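Local coordinates for NUDIX hydrolase (Nitrosomonas europaea, PDB 2B0V), which is probably a magnesium-dependent Nudix hydrolase that cleaves nucleoside di- and triphosphates and perhaps thiamine diphosphate, at residues Lys34-Ala39 with Pro127-Cys132; Tyr21-Glu26 with Ala110-Asp115; Ala12-Gln17 with Arg86-Gly91. All blocks are in the same frame, centred on the assembly; numbering follows the deposited sequence. Where two conformers were deposited one is given.

Interaction 1: residues Lys34-Ala39 with Pro127-Cys132; sequences KLNQPA and PLVMQC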
ATOM      1  N   LYS A  34       4.715   2.831 -12.974  1.00 17.62           N
ATOM      2  CA  LYS A  34       5.253   3.210 -11.683  1.00 16.19           C
ATOM      3  C   LYS A  34       5.205   1.998 -10.763  1.00 15.35           C
ATOM      4  O   LYS A  34       4.348   1.117 -10.935  1.00 17.02           O
ATOM      5  CB  LYS A  34       4.444   4.361 -11.054  1.00 17.67           C
ATOM      6  CG  LYS A  34       4.399   5.664 -11.886  1.00 19.41           C
ATOM      7  CD  LYS A  34       5.804   6.282 -12.044  1.00 20.53           C
ATOM      8  CE  LYS A  34       5.753   7.507 -12.943  1.00 25.81           C
ATOM      9  NZ  LYS A  34       7.101   8.173 -13.047  1.00 23.67           N
ATOM     10  N   LEU A  35       6.132   1.935  -9.827  1.00 14.46           N
ATOM     11  CA  LEU A  35       6.132   0.907  -8.767  1.00 14.12           C
ATOM     12  C   LEU A  35       5.545   1.478  -7.461  1.00 14.16           C
ATOM     13  O   LEU A  35       5.842   2.615  -7.063  1.00 13.41           O
ATOM     14  CB  LEU A  35       7.581   0.492  -8.514  1.00 14.55           C
ATOM     15  CG  LEU A  35       7.799  -0.754  -7.672  1.00 17.70           C
ATOM     16  CD1 LEU A  35       7.291  -1.987  -8.437  1.00 18.62           C
ATOM     17  CD2 LEU A  35       9.311  -0.865  -7.319  1.00 20.01           C
ATOM     18  N   ASN A  36       4.754   0.668  -6.763  1.00 13.36           N
ATOM     19  CA  ASN A  36       4.097   1.160  -5.549  1.00 14.23           C
ATOM     20  C   ASN A  36       3.720  -0.014  -4.649  1.00 13.17           C
ATOM     21  O   ASN A  36       3.634  -1.158  -5.102  1.00 12.89           O
ATOM     22  CB  ASN A  36       2.823   1.948  -5.934  1.00 13.93           C
ATOM     23  CG  ASN A  36       2.293   2.876  -4.819  1.00 15.73           C
ATOM     24  OD1 ASN A  36       2.903   3.063  -3.778  1.00 15.77           O
ATOM     25  ND2 ASN A  36       1.146   3.503  -5.096  1.00 18.50           N
ATOM     26  N   GLN A  37       3.501   0.234  -3.363  1.00 13.38           N
ATOM     27  CA  GLN A  37       2.776  -0.761  -2.556  1.00 13.52           C
ATOM     28  C   GLN A  37       1.337  -0.898  -3.090  1.00 13.88           C
ATOM     29  O   GLN A  37       0.829   0.053  -3.702  1.00 15.38           O
ATOM     30  CB  GLN A  37       2.684  -0.288  -1.102  1.00 15.14           C
ATOM     31  CG  GLN A  37       3.915  -0.518  -0.261  1.00 14.55           C
ATOM     32  CD  GLN A  37       4.978   0.568  -0.536  1.00 14.67           C
ATOM     33  OE1 GLN A  37       4.656   1.718  -0.909  1.00 14.82           O
ATOM     34  NE2 GLN A  37       6.230   0.217  -0.289  1.00 14.17           N
ATOM     35  N   PRO A  38       0.667  -2.035  -2.810  1.00 14.53           N
ATOM     36  CA  PRO A  38      -0.784  -2.092  -2.965  1.00 14.83           C
ATOM     37  C   PRO A  38      -1.370  -0.979  -2.092  1.00 15.00           C
ATOM     38  O   PRO A  38      -1.025  -0.880  -0.908  1.00 15.80           O
ATOM     39  CB  PRO A  38      -1.136  -3.459  -2.340  1.00 14.84           C
ATOM     40  CG  PRO A  38       0.053  -4.267  -2.600  1.00 14.89           C
ATOM     41  CD  PRO A  38       1.201  -3.284  -2.252  1.00 14.98           C
ATOM     42  N   ALA A  39      -2.172  -0.088  -2.667  1.00 14.95           N
ATOM     43  CA  ALA A  39      -2.514   1.166  -1.949  1.00 15.80           C
ATOM     44  C   ALA A  39      -3.693   1.780  -2.627  1.00 16.39           C
ATOM     45  O   ALA A  39      -3.986   1.436  -3.748  1.00 17.39           O
ATOM     46  CB  ALA A  39      -1.352   2.190  -2.006  1.00 16.52           C
ATOM     47  N   PRO A 127       7.917   9.231  -3.098  1.00 18.26           N
ATOM     48  CA  PRO A 127       8.985   8.948  -2.154  1.00 17.25           C
ATOM     49  C   PRO A 127       8.575   8.016  -1.005  1.00 16.47           C
ATOM     50  O   PRO A 127       9.457   7.428  -0.333  1.00 16.62           O
ATOM     51  CB  PRO A 127       9.359  10.348  -1.627  1.00 18.55           C
ATOM     52  CG  PRO A 127       8.960  11.263  -2.716  1.00 20.39           C
ATOM     53  CD  PRO A 127       7.648  10.684  -3.164  1.00 19.76           C
ATOM     54  N   LEU A 128       7.267   7.838  -0.793  1.00 15.76           N
ATOM     55  CA  LEU A 128       6.784   6.980   0.289  0.50 15.64           C
ATOM     56  C   LEU A 128       6.971   5.495   0.042  1.00 16.01           C
ATOM     57  O   LEU A 128       6.959   4.685   0.995  1.00 16.49           O
ATOM     58  CB  LEU A 128       5.314   7.270   0.604  0.50 16.58           C
ATOM     59  CG  LEU A 128       4.902   8.702   0.936  0.50 15.81           C
ATOM     60  CD1 LEU A 128       3.520   8.582   1.533  0.50 16.59           C
ATOM     61  CD2 LEU A 128       5.895   9.417   1.885  0.50 16.95           C
ATOM     62  N   VAL A 129       7.145   5.137  -1.235  1.00 14.53           N
ATOM     63  CA  VAL A 129       7.326   3.722  -1.573  1.00 14.34           C
ATOM     64  C   VAL A 129       8.559   3.236  -0.848  1.00 14.37           C
ATOM     65  O   VAL A 129       8.542   2.183  -0.172  1.00 15.83           O
ATOM     66  CB  VAL A 129       7.465   3.506  -3.091  1.00 13.55           C
ATOM     67  CG1 VAL A 129       7.683   2.049  -3.380  1.00 16.17           C
ATOM     68  CG2 VAL A 129       6.180   3.957  -3.775  1.00 15.09           C
HETATM   69  N   MSE A 130       9.649   3.999  -0.972  1.00 14.71           N
HETATM   70  CA  MSE A 130      10.867   3.608  -0.297  1.00 16.13           C
HETATM   71  C   MSE A 130      10.778   3.858   1.211  1.00 16.56           C
HETATM   72  O   MSE A 130      11.204   3.018   2.024  1.00 17.56           O
HETATM   73  CB  MSE A 130      12.065   4.368  -0.919  1.00 17.38           C
HETATM   74  CG  MSE A 130      13.415   3.873  -0.499  1.00 19.05           C
HETATM   75 SE   MSE A 130      13.796   2.190  -1.460  0.75 28.67          SE
HETATM   76  CE  MSE A 130      13.547   1.116   0.094  1.00 20.17           C
ATOM     77  N   GLN A 131      10.212   4.999   1.599  1.00 16.92           N
ATOM     78  CA  GLN A 131      10.208   5.361   3.032  1.00 17.12           C
ATOM     79  C   GLN A 131       9.438   4.333   3.859  1.00 16.37           C
ATOM     80  O   GLN A 131       9.878   3.944   4.966  1.00 18.59           O
ATOM     81  CB  GLN A 131       9.624   6.760   3.272  1.00 16.76           C
ATOM     82  CG  GLN A 131       9.844   7.256   4.725  1.00 18.59           C
ATOM     83  CD  GLN A 131      11.327   7.299   5.083  1.00 20.46           C
ATOM     84  OE1 GLN A 131      11.781   6.682   6.048  1.00 24.64           O
ATOM     85  NE2 GLN A 131      12.086   7.951   4.255  1.00 18.60           N
ATOM     86  N   CYS A 132       8.280   3.896   3.353  1.00 16.93           N
ATOM     87  CA  CYS A 132       7.420   2.920   4.072  0.60 16.05           C
ATOM     88  C   CYS A 132       8.191   1.613   4.329  1.00 16.26           C
ATOM     89  O   CYS A 132       8.108   0.988   5.380  1.00 16.28           O
ATOM     90  CB  CYS A 132       6.101   2.700   3.293  0.60 16.33           C
ATOM     91  SG  CYS A 132       4.995   4.178   3.250  0.60 16.53           S
TER

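Interaction 2: residues Tyr21-Glu26 with Ala110-Asp115; sequences YLLVEE and AWFSID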
ATOM      1  N   TYR A  21       9.214  -8.076  -1.189  1.00 17.15           N
ATOM      2  CA  TYR A  21       7.992  -7.307  -0.931  1.00 16.23           C
ATOM      3  C   TYR A  21       7.029  -7.422  -2.099  1.00 16.22           C
ATOM      4  O   TYR A  21       7.439  -7.292  -3.244  1.00 15.14           O
ATOM      5  CB  TYR A  21       8.318  -5.832  -0.714  1.00 16.04           C
ATOM      6  CG  TYR A  21       9.184  -5.583   0.494  1.00 16.51           C
ATOM      7  CD1 TYR A  21       8.605  -5.275   1.719  1.00 16.85           C
ATOM      8  CD2 TYR A  21      10.576  -5.654   0.408  1.00 17.46           C
ATOM      9  CE1 TYR A  21       9.396  -5.040   2.853  1.00 18.11           C
ATOM     10  CE2 TYR A  21      11.385  -5.419   1.530  1.00 19.85           C
ATOM     11  CZ  TYR A  21      10.791  -5.118   2.744  1.00 20.15           C
ATOM     12  OH  TYR A  21      11.590  -4.890   3.845  1.00 21.58           O
ATOM     13  N   LEU A  22       5.737  -7.637  -1.797  1.00 15.29           N
ATOM     14  CA  LEU A  22       4.712  -7.647  -2.829  1.00 14.42           C
ATOM     15  C   LEU A  22       4.339  -6.207  -3.211  1.00 14.63           C
ATOM     16  O   LEU A  22       3.742  -5.467  -2.394  1.00 13.11           O
ATOM     17  CB  LEU A  22       3.436  -8.372  -2.329  1.00 15.50           C
ATOM     18  CG  LEU A  22       2.339  -8.616  -3.368  1.00 14.33           C
ATOM     19  CD1 LEU A  22       2.818  -9.424  -4.589  1.00 14.03           C
ATOM     20  CD2 LEU A  22       1.137  -9.296  -2.644  1.00 17.43           C
ATOM     21  N   LEU A  23       4.653  -5.840  -4.463  1.00 13.96           N
ATOM     22  CA  LEU A  23       4.429  -4.500  -4.978  1.00 12.92           C
ATOM     23  C   LEU A  23       3.661  -4.589  -6.250  1.00 13.58           C
ATOM     24  O   LEU A  23       3.570  -5.671  -6.865  1.00 16.31           O
ATOM     25  CB  LEU A  23       5.764  -3.790  -5.253  1.00 14.03           C
ATOM     26  CG  LEU A  23       6.703  -3.567  -4.050  1.00 12.73           C
ATOM     27  CD1 LEU A  23       8.074  -2.944  -4.494  1.00 13.50           C
ATOM     28  CD2 LEU A  23       6.029  -2.736  -2.901  1.00 15.28           C
ATOM     29  N   VAL A  24       3.165  -3.454  -6.699  1.00 15.09           N
ATOM     30  CA  VAL A  24       2.482  -3.430  -7.983  1.00 15.68           C
ATOM     31  C   VAL A  24       3.208  -2.513  -8.947  1.00 15.89           C
ATOM     32  O   VAL A  24       3.747  -1.489  -8.532  1.00 15.28           O
ATOM     33  CB  VAL A  24       0.987  -3.011  -7.870  1.00 16.34           C
ATOM     34  CG1 VAL A  24       0.183  -4.050  -7.074  1.00 18.67           C
ATOM     35  CG2 VAL A  24       0.852  -1.617  -7.277  1.00 15.99           C
ATOM     36  N   GLU A  25       3.243  -2.903 -10.227  1.00 16.91           N
ATOM     37  CA  GLU A  25       3.560  -1.966 -11.301  1.00 16.53           C
ATOM     38  C   GLU A  25       2.228  -1.481 -11.847  1.00 15.80           C
ATOM     39  O   GLU A  25       1.342  -2.276 -12.165  1.00 16.74           O
ATOM     40  CB  GLU A  25       4.408  -2.643 -12.384  1.00 17.10           C
ATOM     41  CG  GLU A  25       5.744  -3.069 -11.793  1.00 19.97           C
ATOM     42  CD  GLU A  25       6.669  -3.772 -12.775  1.00 26.79           C
ATOM     43  OE1 GLU A  25       6.173  -4.408 -13.739  1.00 31.01           O
ATOM     44  OE2 GLU A  25       7.894  -3.649 -12.572  1.00 31.37           O
ATOM     45  N   GLU A  26       2.071  -0.164 -11.899  1.00 16.49           N
ATOM     46  CA  GLU A  26       0.774   0.442 -12.193  1.00 16.61           C
ATOM     47  C   GLU A  26       0.959   1.664 -13.090  1.00 17.32           C
ATOM     48  O   GLU A  26       2.045   2.248 -13.158  1.00 18.12           O
ATOM     49  CB  GLU A  26       0.068   0.852 -10.890  1.00 17.67           C
ATOM     50  CG  GLU A  26       0.830   1.956 -10.119  1.00 20.51           C
ATOM     51  CD  GLU A  26       0.265   2.166  -8.724  1.00 26.01           C
ATOM     52  OE1 GLU A  26      -0.493   1.270  -8.245  1.00 28.48           O
ATOM     53  OE2 GLU A  26       0.597   3.215  -8.124  1.00 24.45           O
ATOM     54  N   ALA A 110       3.989  -8.291  -8.194  1.00 15.66           N
ATOM     55  CA  ALA A 110       5.082  -9.242  -8.115  1.00 16.01           C
ATOM     56  C   ALA A 110       5.914  -9.022  -6.867  1.00 15.34           C
ATOM     57  O   ALA A 110       5.719  -8.007  -6.166  1.00 14.43           O
ATOM     58  CB  ALA A 110       5.980  -9.117  -9.386  1.00 15.78           C
ATOM     59  N   TRP A 111       6.841  -9.947  -6.606  1.00 14.27           N
ATOM     60  CA  TRP A 111       7.684  -9.855  -5.398  1.00 14.60           C
ATOM     61  C   TRP A 111       9.046  -9.298  -5.739  1.00 14.67           C
ATOM     62  O   TRP A 111       9.706  -9.837  -6.654  1.00 15.00           O
ATOM     63  CB  TRP A 111       7.858 -11.233  -4.771  1.00 15.46           C
ATOM     64  CG  TRP A 111       6.534 -11.784  -4.243  1.00 17.94           C
ATOM     65  CD1 TRP A 111       5.599 -12.517  -4.939  1.00 18.49           C
ATOM     66  CD2 TRP A 111       6.031 -11.649  -2.915  1.00 17.24           C
ATOM     67  NE1 TRP A 111       4.541 -12.839  -4.117  1.00 19.08           N
ATOM     68  CE2 TRP A 111       4.785 -12.327  -2.865  1.00 16.54           C
ATOM     69  CE3 TRP A 111       6.510 -11.015  -1.756  1.00 17.26           C
ATOM     70  CZ2 TRP A 111       3.986 -12.344  -1.686  1.00 15.56           C
ATOM     71  CZ3 TRP A 111       5.736 -11.067  -0.597  1.00 17.27           C
ATOM     72  CH2 TRP A 111       4.507 -11.748  -0.580  1.00 16.08           C
ATOM     73  N   PHE A 112       9.467  -8.245  -5.019  1.00 14.48           N
ATOM     74  CA  PHE A 112      10.755  -7.602  -5.329  1.00 15.22           C
ATOM     75  C   PHE A 112      11.681  -7.591  -4.111  1.00 15.85           C
ATOM     76  O   PHE A 112      11.249  -7.281  -3.003  1.00 16.17           O
ATOM     77  CB  PHE A 112      10.529  -6.138  -5.748  1.00 16.44           C
ATOM     78  CG  PHE A 112       9.730  -5.962  -6.983  1.00 15.96           C
ATOM     79  CD1 PHE A 112      10.377  -5.676  -8.205  1.00 15.76           C
ATOM     80  CD2 PHE A 112       8.312  -6.028  -6.951  1.00 15.52           C
ATOM     81  CE1 PHE A 112       9.603  -5.454  -9.353  1.00 15.86           C
ATOM     82  CE2 PHE A 112       7.562  -5.809  -8.092  1.00 17.14           C
ATOM     83  CZ  PHE A 112       8.205  -5.540  -9.299  1.00 17.67           C
ATOM     84  N   SER A 113      12.964  -7.843  -4.335  1.00 16.26           N
ATOM     85  CA  SER A 113      13.973  -7.728  -3.276  1.00 17.89           C
ATOM     86  C   SER A 113      14.325  -6.255  -3.031  1.00 17.64           C
ATOM     87  O   SER A 113      14.080  -5.398  -3.887  1.00 16.74           O
ATOM     88  CB  SER A 113      15.247  -8.453  -3.725  1.00 18.50           C
ATOM     89  OG  SER A 113      15.810  -7.764  -4.837  1.00 21.52           O
ATOM     90  N   ILE A 114      14.943  -5.954  -1.886  1.00 18.15           N
ATOM     91  CA  ILE A 114      15.314  -4.565  -1.613  1.00 18.59           C
ATOM     92  C   ILE A 114      16.226  -4.002  -2.723  1.00 18.14           C
ATOM     93  O   ILE A 114      16.093  -2.832  -3.113  1.00 17.32           O
ATOM     94  CB  ILE A 114      15.958  -4.402  -0.214  1.00 19.62           C
ATOM     95  CG1 ILE A 114      16.035  -2.922   0.151  1.00 21.85           C
ATOM     96  CG2 ILE A 114      17.335  -5.081  -0.132  1.00 20.86           C
ATOM     97  CD1 ILE A 114      14.704  -2.265   0.204  1.00 23.52           C
ATOM     98  N   ASP A 115      17.153  -4.820  -3.231  1.00 18.22           N
ATOM     99  CA  ASP A 115      18.062  -4.328  -4.273  1.00 18.88           C
ATOM    100  C   ASP A 115      17.285  -3.875  -5.507  1.00 18.26           C
ATOM    101  O   ASP A 115      17.583  -2.821  -6.082  1.00 19.05           O
ATOM    102  CB  ASP A 115      19.123  -5.372  -4.647  1.00 19.70           C
ATOM    103  CG  ASP A 115      20.241  -5.429  -3.626  1.00 23.95           C
ATOM    104  OD1 ASP A 115      20.072  -4.848  -2.524  1.00 29.52           O
ATOM    105  OD2 ASP A 115      21.291  -6.036  -3.910  1.00 27.70           O
TER

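Interaction 3: residues Ala12-Gln17 with Arg86-Gly91; sequences AAVIEQ and RFTFSG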
ATOM      1  N   ALA A  12      -1.908   1.824   2.551  1.00 12.63           N
ATOM      2  CA  ALA A  12      -0.908   1.084   1.808  1.00 12.46           C
ATOM      3  C   ALA A  12      -0.440  -0.085   2.642  1.00 12.21           C
ATOM      4  O   ALA A  12      -0.475  -0.021   3.865  1.00 14.12           O
ATOM      5  CB  ALA A  12       0.267   1.999   1.482  1.00 13.35           C
ATOM      6  N   ALA A  13      -0.028  -1.171   1.986  1.00 12.35           N
ATOM      7  CA  ALA A  13       0.391  -2.387   2.669  1.00 12.92           C
ATOM      8  C   ALA A  13       1.817  -2.725   2.357  1.00 14.09           C
ATOM      9  O   ALA A  13       2.189  -2.802   1.165  1.00 14.21           O
ATOM     10  CB  ALA A  13      -0.519  -3.574   2.219  1.00 13.48           C
ATOM     11  N   VAL A  14       2.600  -2.952   3.422  1.00 14.08           N
ATOM     12  CA  VAL A  14       3.934  -3.500   3.334  1.00 15.35           C
ATOM     13  C   VAL A  14       3.818  -4.988   3.589  1.00 15.31           C
ATOM     14  O   VAL A  14       3.495  -5.410   4.711  1.00 15.75           O
ATOM     15  CB  VAL A  14       4.931  -2.823   4.325  1.00 16.71           C
ATOM     16  CG1 VAL A  14       6.303  -3.514   4.271  1.00 16.00           C
ATOM     17  CG2 VAL A  14       5.084  -1.323   3.989  1.00 17.99           C
ATOM     18  N   ILE A  15       4.030  -5.773   2.530  1.00 15.29           N
ATOM     19  CA  ILE A  15       3.876  -7.234   2.606  1.00 16.68           C
ATOM     20  C   ILE A  15       5.230  -7.851   2.275  1.00 17.06           C
ATOM     21  O   ILE A  15       5.647  -7.828   1.127  1.00 15.28           O
ATOM     22  CB  ILE A  15       2.811  -7.723   1.594  1.00 16.10           C
ATOM     23  CG1 ILE A  15       1.437  -7.110   1.933  1.00 17.61           C
ATOM     24  CG2 ILE A  15       2.713  -9.277   1.642  1.00 18.09           C
ATOM     25  CD1 ILE A  15       0.504  -7.009   0.712  1.00 18.22           C
ATOM     26  N   GLU A  16       5.901  -8.390   3.291  1.00 18.73           N
ATOM     27  CA  GLU A  16       7.293  -8.901   3.195  1.00 20.18           C
ATOM     28  C   GLU A  16       7.275 -10.372   3.525  1.00 21.99           C
ATOM     29  O   GLU A  16       6.718 -10.774   4.545  1.00 21.86           O
ATOM     30  CB  GLU A  16       8.197  -8.173   4.209  1.00 20.52           C
ATOM     31  CG  GLU A  16       9.694  -8.533   4.144  1.00 22.98           C
ATOM     32  CD  GLU A  16      10.101  -9.461   5.280  1.00 27.25           C
ATOM     33  OE1 GLU A  16       9.741  -9.155   6.450  1.00 28.19           O
ATOM     34  OE2 GLU A  16      10.756 -10.510   4.994  1.00 27.70           O
ATOM     35  N   GLN A  17       7.874 -11.170   2.659  1.00 23.79           N
ATOM     36  CA  GLN A  17       7.955 -12.606   2.842  1.00 27.48           C
ATOM     37  C   GLN A  17       9.338 -12.991   2.356  1.00 27.66           C
ATOM     38  O   GLN A  17       9.689 -12.742   1.194  1.00 27.59           O
ATOM     39  CB  GLN A  17       6.840 -13.286   2.037  1.00 27.59           C
ATOM     40  CG  GLN A  17       6.618 -14.764   2.309  1.00 32.81           C
ATOM     41  CD  GLN A  17       5.393 -15.319   1.556  1.00 37.92           C
ATOM     42  OE1 GLN A  17       4.363 -14.638   1.390  1.00 39.63           O
ATOM     43  NE2 GLN A  17       5.493 -16.575   1.132  1.00 40.64           N
ATOM     44  N   ARG A  86      -1.387   8.915   4.533  1.00 13.96           N
ATOM     45  CA  ARG A  86      -1.272   7.524   4.146  1.00 14.13           C
ATOM     46  C   ARG A  86      -1.056   6.668   5.367  1.00 13.66           C
ATOM     47  O   ARG A  86       0.001   6.752   6.008  1.00 14.94           O
ATOM     48  CB  ARG A  86      -0.074   7.306   3.209  1.00 14.98           C
ATOM     49  CG  ARG A  86       0.199   5.808   2.902  1.00 15.55           C
ATOM     50  CD  ARG A  86       1.559   5.637   2.125  1.00 19.83           C
ATOM     51  NE  ARG A  86       1.309   5.336   0.711  1.00 19.74           N
ATOM     52  CZ  ARG A  86       2.016   4.515  -0.064  1.00 23.89           C
ATOM     53  NH1 ARG A  86       3.069   3.857   0.379  1.00 18.45           N
ATOM     54  NH2 ARG A  86       1.618   4.321  -1.316  1.00 25.13           N
ATOM     55  N   PHE A  87      -2.055   5.845   5.701  1.00 12.04           N
ATOM     56  CA  PHE A  87      -1.897   4.869   6.806  1.00 12.66           C
ATOM     57  C   PHE A  87      -1.312   3.613   6.235  1.00 13.82           C
ATOM     58  O   PHE A  87      -1.941   3.020   5.374  1.00 14.17           O
ATOM     59  CB  PHE A  87      -3.259   4.515   7.367  1.00 13.24           C
ATOM     60  CG  PHE A  87      -3.882   5.635   8.184  1.00 12.15           C
ATOM     61  CD1 PHE A  87      -3.894   5.565   9.591  1.00 12.09           C
ATOM     62  CD2 PHE A  87      -4.448   6.756   7.533  1.00 12.40           C
ATOM     63  CE1 PHE A  87      -4.462   6.619  10.355  1.00 13.93           C
ATOM     64  CE2 PHE A  87      -5.024   7.825   8.285  1.00 13.67           C
ATOM     65  CZ  PHE A  87      -5.027   7.755   9.690  1.00 13.41           C
ATOM     66  N   THR A  88      -0.149   3.192   6.763  1.00 13.10           N
ATOM     67  CA  THR A  88       0.578   2.053   6.158  1.00 13.07           C
ATOM     68  C   THR A  88       0.562   0.935   7.181  1.00 13.88           C
ATOM     69  O   THR A  88       0.840   1.162   8.362  1.00 14.72           O
ATOM     70  CB  THR A  88       2.017   2.467   5.856  1.00 14.90           C
ATOM     71  OG1 THR A  88       1.990   3.643   5.035  1.00 14.32           O
ATOM     72  CG2 THR A  88       2.703   1.361   5.120  1.00 13.20           C
ATOM     73  N   PHE A  89       0.231  -0.266   6.708  1.00 13.25           N
ATOM     74  CA  PHE A  89       0.155  -1.445   7.580  1.00 12.69           C
ATOM     75  C   PHE A  89       1.064  -2.531   7.070  1.00 14.27           C
ATOM     76  O   PHE A  89       1.271  -2.638   5.846  1.00 16.09           O
ATOM     77  CB  PHE A  89      -1.280  -1.998   7.585  1.00 13.36           C
ATOM     78  CG  PHE A  89      -2.261  -1.008   8.103  1.00 14.53           C
ATOM     79  CD1 PHE A  89      -2.575  -0.988   9.452  1.00 16.53           C
ATOM     80  CD2 PHE A  89      -2.877  -0.097   7.224  1.00 14.54           C
ATOM     81  CE1 PHE A  89      -3.494  -0.046   9.938  1.00 15.98           C
ATOM     82  CE2 PHE A  89      -3.780   0.820   7.686  1.00 17.29           C
ATOM     83  CZ  PHE A  89      -4.091   0.852   9.039  1.00 16.41           C
ATOM     84  N   SER A  90       1.542  -3.397   7.970  1.00 14.28           N
ATOM     85  CA  SER A  90       2.211  -4.629   7.542  1.00 15.96           C
ATOM     86  C   SER A  90       1.326  -5.820   7.918  1.00 16.04           C
ATOM     87  O   SER A  90       0.559  -5.778   8.910  1.00 15.05           O
ATOM     88  CB  SER A  90       3.597  -4.740   8.211  1.00 17.00           C
ATOM     89  OG  SER A  90       4.221  -5.951   7.857  1.00 21.51           O
ATOM     90  N   GLY A  91       1.427  -6.878   7.128  1.00 15.82           N
ATOM     91  CA  GLY A  91       0.694  -8.087   7.435  1.00 16.54           C
ATOM     92  C   GLY A  91       1.068  -9.200   6.489  1.00 18.03           C
ATOM     93  O   GLY A  91       2.020  -9.074   5.693  1.00 18.14           O
TER
HETATM   94  O   HOH W   1       4.876  -8.095   6.033  1.00 23.11           O

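Interaction 1: residues Lys34-Ala39 with Pro127-Cys132
Just ahead of the Nudix box, where strand 34-36 gives way to the loop leading into that motif, Gln37 reaches across to Val129 in the first turn of helix 128-137. The link is a single hydrogen bond from Gln37 NE2 to Val129 O, 3.0 Å long and nearly straight, with an N-H...O angle of 167°. NE2 lies in the carbonyl plane of Val129, on a lone pair of its oxygen, at a C=O...N angle of 122°, while the acceptor is only slightly out of the plane of the glutamine amide. The chain of Gln37 is bent at chi2 (80°), and its amide lies beside Val129; the two side chains run alongside one another, pointing opposite ways. Gln37 OE1 comes to 3.4 Å from Val129 CA and accepts a hydrogen bond from Arg86 NH1. With the nitrogen engaged by the helix and the oxygen by the arginine, the amide is fixed in its rotation.

Val129 divides its two methyls between neighbours. CG1 stands beside the Gln37 amide, 3.9 Å from its NE2. CG2, anti to its own carbonyl carbon, points to the strand instead, where it lies 3.4 Å from Asn36 OD1 and 3.6 Å from Leu35 O. This contact is apolar on one side only: Asn36 OD1 is hydrogen-bonded to Arg86 NH2, and Asn36 ND2 to Glu26 OE2, so both ends of the buried amide are held. A 1,2-ethanediol molecule bound about 4 Å from the Asn36 side chain is consistent with a pocket here. Beyond the strand, Ala39 N is hydrogen-bonded to Glu59 OE1 on the Nudix-box helix. Packing of a C-terminal helix against a face of the central sheet, with the Nudix box following the adjoining strand, is characteristic of the Nudix alpha/beta/alpha sandwich.

Interaction 2: residues Tyr21-Glu26 with Ala110-Asp115
Tyr21 and Phe112 open the antiparallel pairing as a hydrogen-bonded pair: Tyr21 N donates to Phe112 O at 2.8 Å, and Phe112 N returns a bond to Tyr21 O at 2.9 Å. The edge of the tyrosine ring comes up to the same Phe112 carbonyl through CD2. Leu22, next along, forms a non-hydrogen-bonded pair with Trp111 and makes a CH-pi contact with it. Its CB sits 3.8 Å from the centroid of the six-membered ring, 7° off the normal, and because CG is anti to the backbone N (chi1 -172°), CD1 is carried over the same indole toward NE1, 3.9 Å away. Leu23 pairs with Ala110, its N donating almost straight to Ala110 O at 3.0 Å and its O accepting from Ala110 N. Its CB also packs diagonally against Phe112 CD2, 3.8 Å off. Glu25 reaches back to the far end of that ring: OE2 lies at the ring edge, 3.8 Å from Phe112 CZ, while OE1 forms a salt bridge with Arg108.

Over segments 21-26 and 110-113 the strand directions are 118° apart, so the antiparallel pair is strongly splayed. The face bearing Tyr21, Leu23 and Phe112 is covered by Ile117 of helix 114-119, with Tyr21 extending to Ile133 and Tyr136 of helix 128-137; on the other face Trp111 touches Ile15 and Gln17 of strand 8-17.

Interaction 3: residues Ala12-Gln17 with Arg86-Gly91
Parallel pairing of strands 8-17 and 82-96 in the middle of the central sheet brings Ala12, Ala13 and Val14 alongside Thr88, Phe89 and Ser90. Three backbone hydrogen bonds join them: Ala12 N to Phe87 O, Phe89 N to Ala12 O at 2.9 Å, and Val14 N to Phe89 O at 2.8 Å. Farther along, the strands part and a water bridges them, accepting from Glu16 N at 2.9 Å, donating to Gly91 O at 3.0 Å and hydrogen-bonding with Ser90 OG. Val14 CG2 meets Thr88 CG2 at 3.8 Å.

At the other end, the bend at chi3 (-106°) folds the Arg86 guanidinium back over Ala12, whose CB sits 3.4 Å from CZ, above the centre of one face. Arg86 NH2 and NH1 are hydrogen-bonded to Asn36 OD1 and Gln37 OE1. Replacing Arg86 with a leucine would probably leave both oxygens without these donors and the methyl of Ala12 without its flat cover.

Ala13 and Phe89 face helix 48-60, which carries most of the Nudix box, whereas Val14, Thr88 and Ser90 face Tyr136 and Cys132 of helix 128-137. A mixed sheet clasped in this way between helices is the core of the Nudix fold.

Interactions 1 and 3 are buried near the centre of the chain, whereas interaction 2 lies farther out and is only partly buried. Interaction 3 is parallel strand pairing and interaction 2 antiparallel, with aromatic packing on both faces; interaction 1 instead sets a helix against the sheet through one amide and a valine. All three share the sheet: strand 20-26 lies between strands 8-17 and 34-36, its Leu22 N and Val24 N probably donating to Ile15 O and Asn36 O. Arg86 ties interaction 3 to interaction 1 by a polar route, while Trp111 and Tyr21 join interaction 2 to strand 8-17 mainly by packing.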